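Local coordinates for protein putative acetyl/propionyl-CoA carboxylase, alpha subunit (PDB 2O1Q) that binds zinc in a cupin-like fold and is probably an oxidoreductase, possibly an acetylacetone dioxygenase, at residues Met75-Gly80 with Gly94-Asn99; Pro120-Lys125 with Ile131-Trp136. All blocks are in the same frame, centred on the assembly; numbering follows the deposited sequence. Where two conformers were deposited one is given.

Overall arrangement
The centres of both contacts lie about 11 Å from the centre of the chain, yet they are built differently. Contact 1 is a small, buried, largely polar meeting: 125 Å² is lost between M75-G80 and G94-N99, and a salt bridge runs from the turn after strand 74-77 to the end of strand 92-96, a strand of a different sheet. Contact 2 buries 489 Å² between paired strands of a hairpin, held by backbone hydrogen bonds and apolar side chains, and it ranges from buried residues to exposed ones. The two hold different elements, with centres 16 Å apart and nearest atoms about 8 Å apart. Each comes close to the zinc ligands, contact 1 beside H102 and contact 2 beside H60 and H62, and both touch the third subunit.

Contact 1: Met75-Gly80 with Gly94-Asn99; sequences MDVRGG and GYESAN
The guanidinium group of R78 and the carboxylate of E96 meet edge to edge, their planes only 14° apart, with E96 CD lying in the guanidinium plane. R78 grips side-on, using NE and one terminal nitrogen. R78 NE donates to E96 OE1 at 2.8 Å, while R78 NH2 reaches E96 OE2 at 2.5 Å with an almost straight N-H...O angle of 170°. Each oxygen accepts on its syn lone pair, so the two bonds form a bidentate salt bridge that fixes the rotation of both flat groups. The two side chains come from opposite directions: that of R78 is bent at its third torsion (chi3 -75°), and that of E96 at its second. In the conformer given, the CG1 methyl of V77 lies 3.9 Å from E96 OE1, a van der Waals contact and a tentative one, because V77 has a second conformer. R78 is the second residue of a type I' turn from V77 to G80, closed by a bond of 3.0 Å from G80 N to V77 O.

Both charges have second partners. R78 NH2 also pairs with D86, and E96 OE1 is hydrogen-bonded to NE2 of H102, a zinc ligand. A lysine in place of R78 has a single ammonium group and would probably lose the two-point grip, leaving one oxygen of E96 without a donor from this side chain and the carboxylate freer to turn against H102. G94 and Y95 pair with an antiparallel strand of the second subunit, which carries the sheet across the interface.

The salt bridge thus joins the turn after strand 74-77 to the end of strand 92-96, and through E96 it is tied to the first shell of the metal. An acidic side chain bonded to a metal-binding histidine is a second-shell arrangement, here at the zinc site of a cupin-like domain.

Contact 2: Pro120-Lys125 with Ile131-Trp136; sequences PLTFVK and IAVIGW
Backbone hydrogen bonds pair L121 with I134 in both directions: L121 N to I134 O and I134 N to L121 O, each 2.8 Å long. The next such pair is bonded from F123 N to A132 O, also at 2.8 Å. F123 O then accepts from I131 N at 2.7 Å and, more weakly, from A132 N at 3.4 Å. I131 and A132 thereby both face F123, the signature of a classic beta bulge in this antiparallel hairpin, whose strand axes run at 154° and come within 4.8 Å. Within the cupin-like fold strand 121-124 of the hairpin pairs with strand 55-62, where L121 packs on the zinc ligands H60 and H62.

Apolar contacts fall on two faces. Beside L121, I134 CB lies in the plane of the F123 ring at its edge, 3.9 Å from F123 CE1, and the two side chains cross obliquely. On the face of T122 and V133, V133 CG1 is met by P120 CG, from the loop before the strand, at 3.5 Å, closer than usual for carbons; the valine puts that methyl there by holding it anti to its own N (chi1 -178°). T122 lies alongside V133, pointing the same way, and both pack on V133 of the third subunit. At the solvent-facing end, the side chains of K125 and I131 pass at an oblique angle, K125 CG 3.6 Å from I131 CG1.

Contact 1: Met75-Gly80 with Gly94-Asn99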
HETATM    1  N   MSE A  75      -1.884 -27.272  -3.708  1.00 16.50           N
HETATM    2  CA  MSE A  75      -2.982 -26.317  -3.943  1.00 13.82           C
HETATM    3  C   MSE A  75      -3.078 -25.984  -5.439  1.00 18.29           C
HETATM    4  O   MSE A  75      -2.127 -25.472  -6.049  1.00 17.34           O
HETATM    5  CB  MSE A  75      -2.738 -25.062  -3.078  1.00 15.74           C
HETATM    6  CG  MSE A  75      -3.840 -24.011  -3.230  1.00 17.09           C
HETATM    7 SE   MSE A  75      -3.545 -22.434  -2.196  0.75 19.62          SE
HETATM    8  CE  MSE A  75      -2.021 -21.822  -3.117  1.00 20.16           C
ATOM      9  N   ASP A  76      -4.246 -26.234  -5.991  1.00 20.13           N
ATOM     10  CA  ASP A  76      -4.568 -25.758  -7.299  1.00 19.54           C
ATOM     11  C   ASP A  76      -5.231 -24.358  -7.274  1.00 21.16           C
ATOM     12  O   ASP A  76      -6.276 -24.160  -6.684  1.00 21.86           O
ATOM     13  CB  ASP A  76      -5.483 -26.769  -7.992  1.00 21.85           C
ATOM     14  CG  ASP A  76      -4.726 -27.920  -8.647  1.00 27.10           C
ATOM     15  OD1 ASP A  76      -3.468 -27.879  -8.738  1.00 27.89           O
ATOM     16  OD2 ASP A  76      -5.414 -28.872  -9.077  1.00 40.41           O
ATOM     17  N   VAL A  77      -4.574 -23.410  -7.932  0.50 21.33           N
ATOM     18  CA  VAL A  77      -5.018 -22.015  -8.066  0.50 20.03           C
ATOM     19  C   VAL A  77      -5.243 -21.701  -9.549  0.50 22.29           C
ATOM     20  O   VAL A  77      -4.519 -22.175 -10.417  0.50 23.65           O
ATOM     21  CB  VAL A  77      -3.992 -21.020  -7.467  0.50 24.42           C
ATOM     22  CG1 VAL A  77      -4.699 -19.724  -7.056  0.50 25.86           C
ATOM     23  CG2 VAL A  77      -3.231 -21.635  -6.277  0.50 20.63           C
ATOM     24  N   ARG A  78      -6.260 -20.895  -9.823  1.00 22.33           N
ATOM     25  CA  ARG A  78      -6.641 -20.539 -11.185  1.00 23.42           C
ATOM     26  C   ARG A  78      -6.792 -21.755 -12.097  1.00 22.63           C
ATOM     27  O   ARG A  78      -6.450 -21.688 -13.299  1.00 19.51           O
ATOM     28  CB  ARG A  78      -5.673 -19.487 -11.753  1.00 21.93           C
ATOM     29  CG  ARG A  78      -5.858 -18.137 -11.105  1.00 24.89           C
ATOM     30  CD  ARG A  78      -4.769 -17.107 -11.419  1.00 25.81           C
ATOM     31  NE  ARG A  78      -3.550 -17.433 -10.647  1.00 24.81           N
ATOM     32  CZ  ARG A  78      -2.468 -18.009 -11.141  1.00 25.23           C
ATOM     33  NH1 ARG A  78      -2.393 -18.367 -12.406  1.00 23.68           N
ATOM     34  NH2 ARG A  78      -1.450 -18.261 -10.352  1.00 24.52           N
ATOM     35  N   GLY A  79      -7.302 -22.869 -11.550  1.00 20.61           N
ATOM     36  CA  GLY A  79      -7.431 -24.109 -12.311  1.00 23.20           C
ATOM     37  C   GLY A  79      -6.321 -25.158 -12.205  1.00 22.78           C
ATOM     38  O   GLY A  79      -6.534 -26.331 -12.524  1.00 21.94           O
ATOM     39  N   GLY A  80      -5.162 -24.787 -11.687  1.00 21.06           N
ATOM     40  CA  GLY A  80      -4.076 -25.716 -11.588  1.00 21.32           C
ATOM     41  C   GLY A  80      -3.235 -25.606 -12.821  1.00 25.26           C
ATOM     42  O   GLY A  80      -3.657 -25.032 -13.834  1.00 23.71           O
ATOM     43  N   GLY A  94       3.403 -17.921  -4.067  1.00 16.21           N
ATOM     44  CA  GLY A  94       2.617 -17.356  -5.131  1.00 15.99           C
ATOM     45  C   GLY A  94       2.306 -15.901  -4.924  1.00 17.30           C
ATOM     46  O   GLY A  94       2.074 -15.486  -3.779  1.00 15.59           O
ATOM     47  N   TYR A  95       2.239 -15.171  -6.014  1.00 17.36           N
ATOM     48  CA  TYR A  95       1.793 -13.778  -6.024  1.00 15.43           C
ATOM     49  C   TYR A  95       0.519 -13.788  -6.825  1.00 17.51           C
ATOM     50  O   TYR A  95       0.564 -14.122  -8.032  1.00 16.29           O
ATOM     51  CB  TYR A  95       2.823 -12.916  -6.730  1.00 14.22           C
ATOM     52  CG  TYR A  95       2.467 -11.449  -6.798  1.00 16.46           C
ATOM     53  CD1 TYR A  95       2.512 -10.638  -5.669  1.00 14.89           C
ATOM     54  CD2 TYR A  95       2.020 -10.888  -7.979  1.00 20.42           C
ATOM     55  CE1 TYR A  95       2.140  -9.299  -5.718  1.00 18.74           C
ATOM     56  CE2 TYR A  95       1.711  -9.553  -8.056  1.00 18.56           C
ATOM     57  CZ  TYR A  95       1.731  -8.772  -6.907  1.00 19.02           C
ATOM     58  OH  TYR A  95       1.452  -7.407  -6.988  1.00 17.38           O
ATOM     59  N   GLU A  96      -0.587 -13.468  -6.154  1.00 17.62           N
ATOM     60  CA  GLU A  96      -1.905 -13.402  -6.787  1.00 19.22           C
ATOM     61  C   GLU A  96      -2.238 -11.923  -6.922  1.00 16.61           C
ATOM     62  O   GLU A  96      -2.484 -11.260  -5.940  1.00 17.39           O
ATOM     63  CB  GLU A  96      -2.908 -14.248  -5.996  1.00 19.56           C
ATOM     64  CG  GLU A  96      -2.522 -15.828  -6.018  1.00 19.87           C
ATOM     65  CD  GLU A  96      -2.530 -16.543  -7.431  1.00 18.01           C
ATOM     66  OE1 GLU A  96      -3.536 -16.196  -8.131  1.00 20.67           O
ATOM     67  OE2 GLU A  96      -1.625 -17.397  -7.964  1.00 20.12           O
ATOM     68  N   SER A  97      -2.154 -11.392  -8.150  1.00 18.30           N
ATOM     69  CA  SER A  97      -2.228  -9.946  -8.403  1.00 15.42           C
ATOM     70  C   SER A  97      -3.633  -9.399  -8.191  1.00 15.74           C
ATOM     71  O   SER A  97      -4.639 -10.143  -8.132  1.00 18.71           O
ATOM     72  CB  SER A  97      -1.765  -9.668  -9.809  1.00 18.74           C
ATOM     73  OG  SER A  97      -2.323 -10.589 -10.743  1.00 23.95           O
ATOM     74  N   ALA A  98      -3.668  -8.104  -7.982  1.00 16.91           N
ATOM     75  CA  ALA A  98      -4.951  -7.424  -8.005  1.00 14.60           C
ATOM     76  C   ALA A  98      -5.761  -7.873  -9.242  1.00 15.82           C
ATOM     77  O   ALA A  98      -5.284  -7.906 -10.387  1.00 17.16           O
ATOM     78  CB  ALA A  98      -4.747  -5.917  -8.063  1.00 16.73           C
ATOM     79  N   ASN A  99      -7.027  -8.156  -8.986  1.00 18.59           N
ATOM     80  CA  ASN A  99      -8.004  -8.623  -9.970  1.00 19.77           C
ATOM     81  C   ASN A  99      -7.968 -10.116 -10.216  1.00 17.23           C
ATOM     82  O   ASN A  99      -8.752 -10.619 -11.039  1.00 22.44           O
ATOM     83  CB  ASN A  99      -7.963  -7.859 -11.314  1.00 22.10           C
ATOM     84  CG  ASN A  99      -8.260  -6.403 -11.149  1.00 26.24           C
ATOM     85  OD1 ASN A  99      -8.620  -5.934 -10.075  1.00 28.90           O
ATOM     86  ND2 ASN A  99      -8.121  -5.670 -12.215  1.00 28.20           N
TER

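Contact 2: Pro120-Lys125 with Ile131-Trp136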
ATOM      1  N   PRO A 120      -9.972  -6.545   0.382  1.00 16.20           N
ATOM      2  CA  PRO A 120     -10.883  -7.705   0.506  1.00 17.38           C
ATOM      3  C   PRO A 120     -10.920  -8.676  -0.628  1.00 17.25           C
ATOM      4  O   PRO A 120     -10.264  -8.492  -1.648  1.00 18.53           O
ATOM      5  CB  PRO A 120     -12.263  -7.044   0.613  1.00 16.54           C
ATOM      6  CG  PRO A 120     -12.135  -5.696  -0.091  1.00 17.75           C
ATOM      7  CD  PRO A 120     -10.692  -5.269   0.167  1.00 17.33           C
ATOM      8  N   LEU A 121     -11.598  -9.784  -0.377  1.00 17.98           N
ATOM      9  CA  LEU A 121     -11.980 -10.719  -1.423  1.00 16.97           C
ATOM     10  C   LEU A 121     -13.443 -10.447  -1.760  1.00 16.11           C
ATOM     11  O   LEU A 121     -14.303 -10.336  -0.835  1.00 18.30           O
ATOM     12  CB  LEU A 121     -11.801 -12.175  -0.981  1.00 16.48           C
ATOM     13  CG  LEU A 121     -10.419 -12.556  -0.464  1.00 19.50           C
ATOM     14  CD1 LEU A 121     -10.324 -14.049  -0.116  1.00 25.72           C
ATOM     15  CD2 LEU A 121      -9.350 -12.112  -1.447  1.00 19.12           C
ATOM     16  N   THR A 122     -13.737 -10.396  -3.057  1.00 17.41           N
ATOM     17  CA  THR A 122     -15.112 -10.344  -3.547  1.00 14.85           C
ATOM     18  C   THR A 122     -15.540 -11.779  -3.890  1.00 16.38           C
ATOM     19  O   THR A 122     -15.081 -12.352  -4.868  1.00 16.93           O
ATOM     20  CB  THR A 122     -15.273  -9.427  -4.738  1.00 16.98           C
ATOM     21  OG1 THR A 122     -14.778  -8.132  -4.376  1.00 19.60           O
ATOM     22  CG2 THR A 122     -16.737  -9.355  -5.165  1.00 18.67           C
ATOM     23  N   PHE A 123     -16.431 -12.333  -3.075  1.00 15.68           N
ATOM     24  CA  PHE A 123     -17.002 -13.615  -3.401  1.00 18.17           C
ATOM     25  C   PHE A 123     -18.107 -13.391  -4.410  1.00 18.07           C
ATOM     26  O   PHE A 123     -18.917 -12.464  -4.237  1.00 19.45           O
ATOM     27  CB  PHE A 123     -17.489 -14.383  -2.154  1.00 15.50           C
ATOM     28  CG  PHE A 123     -16.357 -14.905  -1.291  1.00 15.16           C
ATOM     29  CD1 PHE A 123     -15.803 -14.072  -0.308  1.00 20.78           C
ATOM     30  CD2 PHE A 123     -15.838 -16.143  -1.468  1.00 20.33           C
ATOM     31  CE1 PHE A 123     -14.710 -14.491   0.460  1.00 21.39           C
ATOM     32  CE2 PHE A 123     -14.747 -16.592  -0.697  1.00 18.33           C
ATOM     33  CZ  PHE A 123     -14.189 -15.741   0.277  1.00 17.56           C
ATOM     34  N   VAL A 124     -18.088 -14.213  -5.471  1.00 16.41           N
ATOM     35  CA  VAL A 124     -18.919 -14.004  -6.656  1.00 19.04           C
ATOM     36  C   VAL A 124     -19.781 -15.202  -6.990  1.00 21.33           C
ATOM     37  O   VAL A 124     -19.512 -16.325  -6.599  1.00 23.87           O
ATOM     38  CB  VAL A 124     -18.071 -13.602  -7.885  1.00 16.28           C
ATOM     39  CG1 VAL A 124     -17.396 -12.240  -7.622  1.00 19.12           C
ATOM     40  CG2 VAL A 124     -17.065 -14.685  -8.287  1.00 21.15           C
ATOM     41  N   LYS A 125     -20.874 -14.881  -7.671  1.00 26.00           N
ATOM     42  CA  LYS A 125     -21.772 -15.854  -8.289  1.00 28.54           C
ATOM     43  C   LYS A 125     -21.156 -16.261  -9.609  1.00 28.46           C
ATOM     44  O   LYS A 125     -20.220 -15.595 -10.089  1.00 26.08           O
ATOM     45  CB  LYS A 125     -23.139 -15.204  -8.536  1.00 27.97           C
ATOM     46  CG  LYS A 125     -23.890 -14.869  -7.278  1.00 25.70           C
ATOM     47  CD  LYS A 125     -25.240 -14.195  -7.563  1.00 32.50           C
ATOM     48  CE  LYS A 125     -25.596 -13.157  -6.493  1.00 38.29           C
ATOM     49  NZ  LYS A 125     -26.793 -12.347  -6.852  1.00 45.55           N
ATOM     50  N   ILE A 131     -21.448 -11.437  -4.276  1.00 21.26           N
ATOM     51  CA  ILE A 131     -22.194 -11.917  -3.111  1.00 22.08           C
ATOM     52  C   ILE A 131     -21.817 -11.169  -1.836  1.00 20.23           C
ATOM     53  O   ILE A 131     -22.696 -10.695  -1.114  1.00 21.53           O
ATOM     54  CB  ILE A 131     -21.956 -13.428  -2.847  1.00 21.83           C
ATOM     55  CG1 ILE A 131     -22.358 -14.253  -4.060  1.00 27.13           C
ATOM     56  CG2 ILE A 131     -22.736 -13.852  -1.582  1.00 21.94           C
ATOM     57  CD1 ILE A 131     -21.820 -15.663  -4.055  1.00 24.91           C
ATOM     58  N   ALA A 132     -20.514 -11.043  -1.586  1.00 19.65           N
ATOM     59  CA  ALA A 132     -20.002 -10.547  -0.298  1.00 17.58           C
ATOM     60  C   ALA A 132     -18.608  -9.997  -0.572  1.00 17.93           C
ATOM     61  O   ALA A 132     -17.835 -10.595  -1.321  1.00 19.44           O
ATOM     62  CB  ALA A 132     -19.930 -11.655   0.717  1.00 19.45           C
ATOM     63  N   VAL A 133     -18.289  -8.874   0.033  1.00 18.56           N
ATOM     64  CA  VAL A 133     -16.961  -8.326   0.008  1.00 18.37           C
ATOM     65  C   VAL A 133     -16.359  -8.467   1.379  1.00 18.82           C
ATOM     66  O   VAL A 133     -16.779  -7.802   2.298  1.00 23.84           O
ATOM     67  CB  VAL A 133     -16.970  -6.864  -0.419  1.00 15.41           C
ATOM     68  CG1 VAL A 133     -15.516  -6.324  -0.471  1.00 19.48           C
ATOM     69  CG2 VAL A 133     -17.625  -6.771  -1.842  1.00 17.65           C
ATOM     70  N   ILE A 134     -15.359  -9.320   1.495  1.00 15.18           N
ATOM     71  CA  ILE A 134     -14.872  -9.801   2.777  1.00 15.73           C
ATOM     72  C   ILE A 134     -13.429  -9.363   2.966  1.00 16.98           C
ATOM     73  O   ILE A 134     -12.545  -9.819   2.261  1.00 18.27           O
ATOM     74  CB  ILE A 134     -15.014 -11.352   2.811  1.00 16.92           C
ATOM     75  CG1 ILE A 134     -16.496 -11.754   2.789  1.00 17.88           C
ATOM     76  CG2 ILE A 134     -14.226 -12.011   3.957  1.00 19.70           C
ATOM     77  CD1 ILE A 134     -17.211 -11.475   4.045  1.00 19.46           C
ATOM     78  N   GLY A 135     -13.224  -8.451   3.915  1.00 18.27           N
ATOM     79  CA  GLY A 135     -11.897  -7.980   4.181  1.00 18.51           C
ATOM     80  C   GLY A 135     -11.501  -7.988   5.616  1.00 16.19           C
ATOM     81  O   GLY A 135     -12.071  -8.712   6.415  1.00 16.43           O
ATOM     82  N   TRP A 136     -10.584  -7.096   5.973  1.00 15.28           N
ATOM     83  CA  TRP A 136      -9.936  -7.147   7.308  1.00 15.93           C
ATOM     84  C   TRP A 136     -10.890  -7.127   8.456  1.00 17.68           C
ATOM     85  O   TRP A 136     -10.682  -7.820   9.413  1.00 16.91           O
ATOM     86  CB  TRP A 136      -8.884  -6.013   7.493  1.00 16.94           C
ATOM     87  CG  TRP A 136      -9.439  -4.686   7.696  1.00 18.53           C
ATOM     88  CD1 TRP A 136      -9.800  -3.816   6.741  1.00 15.50           C
ATOM     89  CD2 TRP A 136      -9.760  -4.078   8.943  1.00 14.86           C
ATOM     90  NE1 TRP A 136     -10.330  -2.688   7.290  1.00 16.30           N
ATOM     91  CE2 TRP A 136     -10.301  -2.817   8.658  1.00 15.69           C
ATOM     92  CE3 TRP A 136      -9.633  -4.472  10.284  1.00 18.74           C
ATOM     93  CZ2 TRP A 136     -10.712  -1.961   9.631  1.00 18.86           C
ATOM     94  CZ3 TRP A 136     -10.061  -3.606  11.263  1.00 19.05           C
ATOM     95  CH2 TRP A 136     -10.575  -2.363  10.929  1.00 19.75           C
TER